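Local coordinates for acetylacetone-cleaving enzyme (Acinetobacter johnsonii, PDB 3BAL), which cleaves acetylacetone with one equivalent of molecular oxygen to methylglyoxal and acetate, using one iron cation per subunit of a homotetramer, at residues P23-F28 against I33-L38; A60-A65 against G105-P110. All blocks are in the same frame, centred on the assembly; numbering follows the deposited sequence.

How the interactions relate
Interaction 1 comes first along the chain and is complete before interaction 2 begins; their centres lie about 14 Å apart within one cupin jelly roll. The 33-38 segment belongs to strand 34-41 of the antiparallel sheet that also holds strands 22-23 and 46-53. Interaction 2 lies in the other large sheet, where strand 57-64 pairs with the short strands 103-104 and 108-109. The chain from P23 to F28 leaves the first sheet and reaches the second: the backbone of F28 bonds to A60, with F28 O 2.8 Å from A60 N. The metal-bearing strand is thus tied, two residues before H62, to the connection that interaction 1 holds against the first sheet.

Interaction 1 of 2, residues P23-F28 against I33-L38; sequences PFPEAF and ITWQLL
The edge of the F24 ring points at a face of the W35 indole, in a T-shaped pair at the margin of a sheet of the cupin jelly roll. The ring planes stand at 88°, and the F24 ring centroid is 5.0 Å from that of the five-membered ring of W35. F24 CD1 does the touching, 3.7 Å from W35 CD1 and offset toward the indole rim; the backbone N of L37 lies over the opposite indole face. P25 CD sits over one face of the F24 ring, toward its rim, while the ring edge meets W35 in plane and, elsewhere, F28 O. With CG anti to the backbone N (chi1 -170°), F24 sends its ring toward the indole. Beside this pair, I33 CG2 packs on F24 CB at 3.8 Å.

The backbones join where strand 22-23 ends beside strand 34-41: P23 and T34 form an antiparallel, non-hydrogen-bonded pair with diverging side chains. Just beyond it, F24 N donates to I33 O over 2.9 Å, an almost straight bond at 168°, and the chain then turns away toward strand 29-30. F59 of strand 57-64, in the other large sheet, meets F24 edge-to-face, while A49 and F51 of strand 46-53 pack on W35; the pair thus lies between strands of both sheets. At the indole edge a water lies in the ring plane, accepting from W35 NE1 at 3.0 Å and donating to P23 O at 3.0 Å.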
loop_
_atom_site.group_PDB
_atom_site.type_symbol
_atom_site.label_atom_id
_atom_site.label_comp_id
_atom_site.label_asym_id
_atom_site.label_seq_id
_atom_site.Cartn_x
_atom_site.Cartn_y
_atom_site.Cartn_z
ATOM N N PRO A 23 18.698 9.108 21.230
ATOM C CA PRO A 23 17.550 9.597 22.002
ATOM C C PRO A 23 16.401 10.025 21.082
ATOM O O PRO A 23 16.623 10.694 20.071
ATOM C CB PRO A 23 18.134 10.778 22.781
ATOM C CG PRO A 23 19.576 10.396 22.956
ATOM C CD PRO A 23 19.924 9.846 21.589
ATOM N N PHE A 24 15.183 9.622 21.433
ATOM C CA PHE A 24 13.984 9.968 20.674
ATOM C C PHE A 24 13.642 11.399 21.109
ATOM O O PHE A 24 13.766 11.727 22.289
ATOM C CB PHE A 24 12.849 9.009 21.046
ATOM C CG PHE A 24 11.643 9.116 20.159
ATOM C CD1 PHE A 24 11.680 8.641 18.853
ATOM C CD2 PHE A 24 10.467 9.699 20.627
ATOM C CE1 PHE A 24 10.566 8.743 18.022
ATOM C CE2 PHE A 24 9.350 9.805 19.804
ATOM C CZ PHE A 24 9.400 9.324 18.498
ATOM N N PRO A 25 13.200 12.265 20.174
ATOM C CA PRO A 25 12.872 13.651 20.543
ATOM C C PRO A 25 12.006 13.839 21.790
ATOM O O PRO A 25 10.943 13.231 21.926
ATOM C CB PRO A 25 12.236 14.215 19.267
ATOM C CG PRO A 25 11.761 13.004 18.534
ATOM C CD PRO A 25 12.850 12.003 18.767
ATOM N N GLU A 26 12.484 14.688 22.698
ATOM C CA GLU A 26 11.794 14.970 23.949
ATOM C C GLU A 26 10.445 15.632 23.753
ATOM O O GLU A 26 9.580 15.568 24.627
ATOM C CB GLU A 26 12.654 15.858 24.851
ATOM C CG GLU A 26 13.793 15.132 25.542
ATOM C CD GLU A 26 14.370 15.934 26.696
ATOM O OE1 GLU A 26 14.827 17.077 26.459
ATOM O OE2 GLU A 26 14.367 15.427 27.840
ATOM N N ALA A 27 10.261 16.278 22.612
ATOM C CA ALA A 27 8.996 16.941 22.347
ATOM C C ALA A 27 7.852 15.927 22.204
ATOM O O ALA A 27 6.711 16.224 22.563
ATOM C CB ALA A 27 9.113 17.792 21.084
ATOM N N PHE A 28 8.164 14.724 21.716
ATOM C CA PHE A 28 7.143 13.696 21.499
ATOM C C PHE A 28 7.175 12.446 22.386
ATOM O O PHE A 28 6.591 11.417 22.035
ATOM C CB PHE A 28 7.171 13.257 20.035
ATOM C CG PHE A 28 7.198 14.396 19.069
ATOM C CD1 PHE A 28 8.402 14.950 18.671
ATOM C CD2 PHE A 28 6.019 14.936 18.580
ATOM C CE1 PHE A 28 8.431 16.035 17.795
ATOM C CE2 PHE A 28 6.038 16.022 17.705
ATOM C CZ PHE A 28 7.245 16.569 17.312
ATOM N N ILE A 33 13.479 7.294 26.088
ATOM C CA ILE A 33 13.272 6.417 24.934
ATOM C C ILE A 33 14.358 6.622 23.877
ATOM O O ILE A 33 14.708 7.755 23.548
ATOM C CB ILE A 33 11.874 6.653 24.280
ATOM C CG1 ILE A 33 10.765 6.223 25.243
ATOM C CG2 ILE A 33 11.757 5.867 22.976
ATOM C CD1 ILE A 33 9.369 6.357 24.670
ATOM N N THR A 34 14.906 5.526 23.363
ATOM C CA THR A 34 15.925 5.604 22.321
ATOM C C THR A 34 15.408 4.822 21.115
ATOM O O THR A 34 14.567 3.930 21.263
ATOM C CB THR A 34 17.297 5.038 22.807
ATOM O OG1 THR A 34 17.117 3.742 23.394
ATOM C CG2 THR A 34 17.926 5.980 23.831
ATOM N N TRP A 35 15.877 5.157 19.920
ATOM C CA TRP A 35 15.381 4.459 18.739
ATOM C C TRP A 35 16.377 4.395 17.600
ATOM O O TRP A 35 17.498 4.897 17.704
ATOM C CB TRP A 35 14.093 5.132 18.227
ATOM C CG TRP A 35 14.333 6.456 17.510
ATOM C CD1 TRP A 35 15.069 7.513 17.966
ATOM C CD2 TRP A 35 13.853 6.839 16.211
ATOM N NE1 TRP A 35 15.083 8.525 17.034
ATOM C CE2 TRP A 35 14.347 8.138 15.947
ATOM C CE3 TRP A 35 13.056 6.212 15.242
ATOM C CZ2 TRP A 35 14.071 8.819 14.754
ATOM C CZ3 TRP A 35 12.781 6.893 14.057
ATOM C CH2 TRP A 35 13.290 8.180 13.825
ATOM N N GLN A 36 15.932 3.759 16.518
ATOM C CA GLN A 36 16.695 3.603 15.284
ATOM C C GLN A 36 15.734 3.522 14.099
ATOM O O GLN A 36 14.811 2.707 14.107
ATOM C CB GLN A 36 17.523 2.309 15.274
ATOM C CG GLN A 36 18.865 2.371 15.985
ATOM C CD GLN A 36 19.747 1.181 15.636
ATOM O OE1 GLN A 36 20.029 0.928 14.455
ATOM N NE2 GLN A 36 20.191 0.447 16.657
ATOM N N LEU A 37 15.947 4.375 13.098
ATOM C CA LEU A 37 15.146 4.347 11.888
ATOM C C LEU A 37 15.817 3.257 11.045
ATOM O O LEU A 37 17.037 3.294 10.837
ATOM C CB LEU A 37 15.204 5.695 11.163
ATOM C CG LEU A 37 14.396 5.786 9.856
ATOM C CD1 LEU A 37 12.906 5.573 10.133
ATOM C CD2 LEU A 37 14.624 7.150 9.217
ATOM N N LEU A 38 15.027 2.288 10.575
ATOM C CA LEU A 38 15.547 1.165 9.797
ATOM C C LEU A 38 15.321 1.238 8.290
ATOM O O LEU A 38 16.141 0.747 7.511
ATOM C CB LEU A 38 14.937 -0.140 10.321
ATOM C CG LEU A 38 15.211 -0.467 11.791
ATOM C CD1 LEU A 38 14.376 -1.657 12.215
ATOM C CD2 LEU A 38 16.696 -0.752 11.989
HETATM O O HOH W 1 16.081 11.364 17.198
#

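Interaction 2 of 2, residues A60-A65 against G105-P110; sequences ASHIHA and GKTFFP. With ZN (zinc ion), chain E.
The metal site of the cupin barrel sits beside this contact: H62 and H64 of strand 57-64 bind zinc in this crystal, where the working enzyme carries iron, with H104, the residue just before G105, as the third protein ligand. H62 NE2 lies 2.2 Å from the zinc and H64 NE2 2.1 Å. Across the contact, S61 OG donates to G105 O, meeting a lone pair in the carbonyl plane; the 2.5 Å separation is unusually short, so its exact length is doubtful. S61 CB rests against the same oxygen at 3.4 Å. The hydroxyl is brought there by a chi1 of -62°, which sets OG beside the backbone N. Farther in, T107 OG1 comes obliquely to H62 CE1 at 4.5 Å, a loose approach, while the T107 side chain also touches M77 of strand 76-79. The other nitrogen of H62 is engaged too: ND1 donates to A60 O over 2.8 Å at 170°, and this oxygen lies in the imidazole plane. Held at both nitrogens, the H62 ring has its rotation fixed, and its proton on ND1 leaves NE2 to the metal; the bond to A60 O would probably make NE2 a somewhat stronger electron donor to the metal.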
loop_
_atom_site.group_PDB
_atom_site.type_symbol
_atom_site.label_atom_id
_atom_site.label_comp_id
_atom_site.label_asym_id
_atom_site.label_seq_id
_atom_site.Cartn_x
_atom_site.Cartn_y
_atom_site.Cartn_z
ATOM N N ALA A 60 4.104 10.896 23.242
ATOM C CA ALA A 60 3.132 11.990 23.260
ATOM C C ALA A 60 1.900 11.554 22.469
ATOM O O ALA A 60 1.984 10.640 21.645
ATOM C CB ALA A 60 3.740 13.235 22.641
ATOM N N SER A 61 0.768 12.209 22.724
ATOM C CA SER A 61 -0.499 11.892 22.064
ATOM C C SER A 61 -0.463 12.010 20.544
ATOM O O SER A 61 -0.003 13.013 20.000
ATOM C CB SER A 61 -1.616 12.792 22.601
ATOM O OG SER A 61 -1.818 12.573 23.985
ATOM N N HIS A 62 -0.974 10.992 19.858
ATOM C CA HIS A 62 -0.977 11.012 18.407
ATOM C C HIS A 62 -2.044 10.116 17.801
ATOM O O HIS A 62 -2.612 9.247 18.465
ATOM C CB HIS A 62 0.377 10.569 17.874
ATOM C CG HIS A 62 0.779 9.198 18.324
ATOM N ND1 HIS A 62 1.345 8.952 19.557
ATOM C CD2 HIS A 62 0.663 7.990 17.717
ATOM C CE1 HIS A 62 1.561 7.653 19.691
ATOM N NE2 HIS A 62 1.156 7.048 18.589
ATOM N N ILE A 63 -2.289 10.336 16.516
ATOM C CA ILE A 63 -3.260 9.568 15.756
ATOM C C ILE A 63 -2.532 8.926 14.569
ATOM O O ILE A 63 -1.705 9.573 13.922
ATOM C CB ILE A 63 -4.380 10.485 15.211
ATOM C CG1 ILE A 63 -5.167 11.092 16.373
ATOM C CG2 ILE A 63 -5.289 9.694 14.281
ATOM C CD1 ILE A 63 -6.206 12.109 15.959
ATOM N N HIS A 64 -2.824 7.653 14.306
ATOM C CA HIS A 64 -2.229 6.937 13.178
ATOM C C HIS A 64 -3.052 7.225 11.927
ATOM O O HIS A 64 -4.234 6.883 11.855
ATOM C CB HIS A 64 -2.216 5.429 13.444
ATOM C CG HIS A 64 -1.171 5.007 14.423
ATOM N ND1 HIS A 64 -0.001 4.384 14.042
ATOM C CD2 HIS A 64 -1.081 5.191 15.761
ATOM C CE1 HIS A 64 0.767 4.206 15.104
ATOM N NE2 HIS A 64 0.134 4.687 16.160
ATOM N N ALA A 65 -2.431 7.873 10.946
ATOM C CA ALA A 65 -3.125 8.204 9.707
ATOM C C ALA A 65 -3.386 6.950 8.862
ATOM O O ALA A 65 -4.346 6.901 8.088
ATOM C CB ALA A 65 -2.302 9.214 8.917
ATOM N N GLY A 105 -3.343 8.194 23.101
ATOM C CA GLY A 105 -3.122 9.291 24.032
ATOM C C GLY A 105 -1.794 9.262 24.755
ATOM O O GLY A 105 -1.095 10.278 24.817
ATOM N N LYS A 106 -1.443 8.107 25.310
ATOM C CA LYS A 106 -0.183 7.969 26.030
ATOM C C LYS A 106 0.293 6.503 26.077
ATOM O O LYS A 106 0.223 5.857 27.123
ATOM C CB LYS A 106 -0.351 8.529 27.455
ATOM C CG LYS A 106 0.945 8.692 28.246
ATOM C CD LYS A 106 0.680 9.324 29.603
ATOM C CE LYS A 106 1.968 9.496 30.388
ATOM N NZ LYS A 106 1.750 10.018 31.768
ATOM N N THR A 107 0.755 5.973 24.945
ATOM C CA THR A 107 1.253 4.599 24.916
ATOM C C THR A 107 2.311 4.534 26.025
ATOM O O THR A 107 3.278 5.301 26.010
ATOM C CB THR A 107 1.864 4.254 23.536
ATOM O OG1 THR A 107 0.835 4.289 22.541
ATOM C CG2 THR A 107 2.490 2.866 23.551
ATOM N N PHE A 108 2.122 3.608 26.968
ATOM C CA PHE A 108 2.980 3.481 28.154
ATOM C C PHE A 108 3.736 2.155 28.356
ATOM O O PHE A 108 3.193 1.070 28.125
ATOM C CB PHE A 108 2.097 3.753 29.382
ATOM C CG PHE A 108 2.844 3.873 30.679
ATOM C CD1 PHE A 108 3.623 4.992 30.949
ATOM C CD2 PHE A 108 2.748 2.875 31.643
ATOM C CE1 PHE A 108 4.294 5.120 32.166
ATOM C CE2 PHE A 108 3.417 2.991 32.864
ATOM C CZ PHE A 108 4.190 4.115 33.124
ATOM N N PHE A 109 4.981 2.252 28.824
ATOM C CA PHE A 109 5.811 1.073 29.086
ATOM C C PHE A 109 6.116 0.934 30.581
ATOM O O PHE A 109 7.039 1.557 31.101
ATOM C CB PHE A 109 7.106 1.165 28.290
ATOM C CG PHE A 109 6.880 1.304 26.819
ATOM C CD1 PHE A 109 6.677 2.558 26.249
ATOM C CD2 PHE A 109 6.793 0.178 26.010
ATOM C CE1 PHE A 109 6.388 2.685 24.899
ATOM C CE2 PHE A 109 6.502 0.292 24.652
ATOM C CZ PHE A 109 6.299 1.547 24.095
ATOM N N PRO A 110 5.341 0.095 31.287
ATOM C CA PRO A 110 5.473 -0.163 32.731
ATOM C C PRO A 110 6.809 -0.781 33.142
ATOM O O PRO A 110 7.245 -0.636 34.281
ATOM C CB PRO A 110 4.311 -1.118 33.019
ATOM C CG PRO A 110 3.347 -0.880 31.877
ATOM C CD PRO A 110 4.270 -0.746 30.711
HETATM ZN ZN ZN E . 0.740 4.894 18.131
#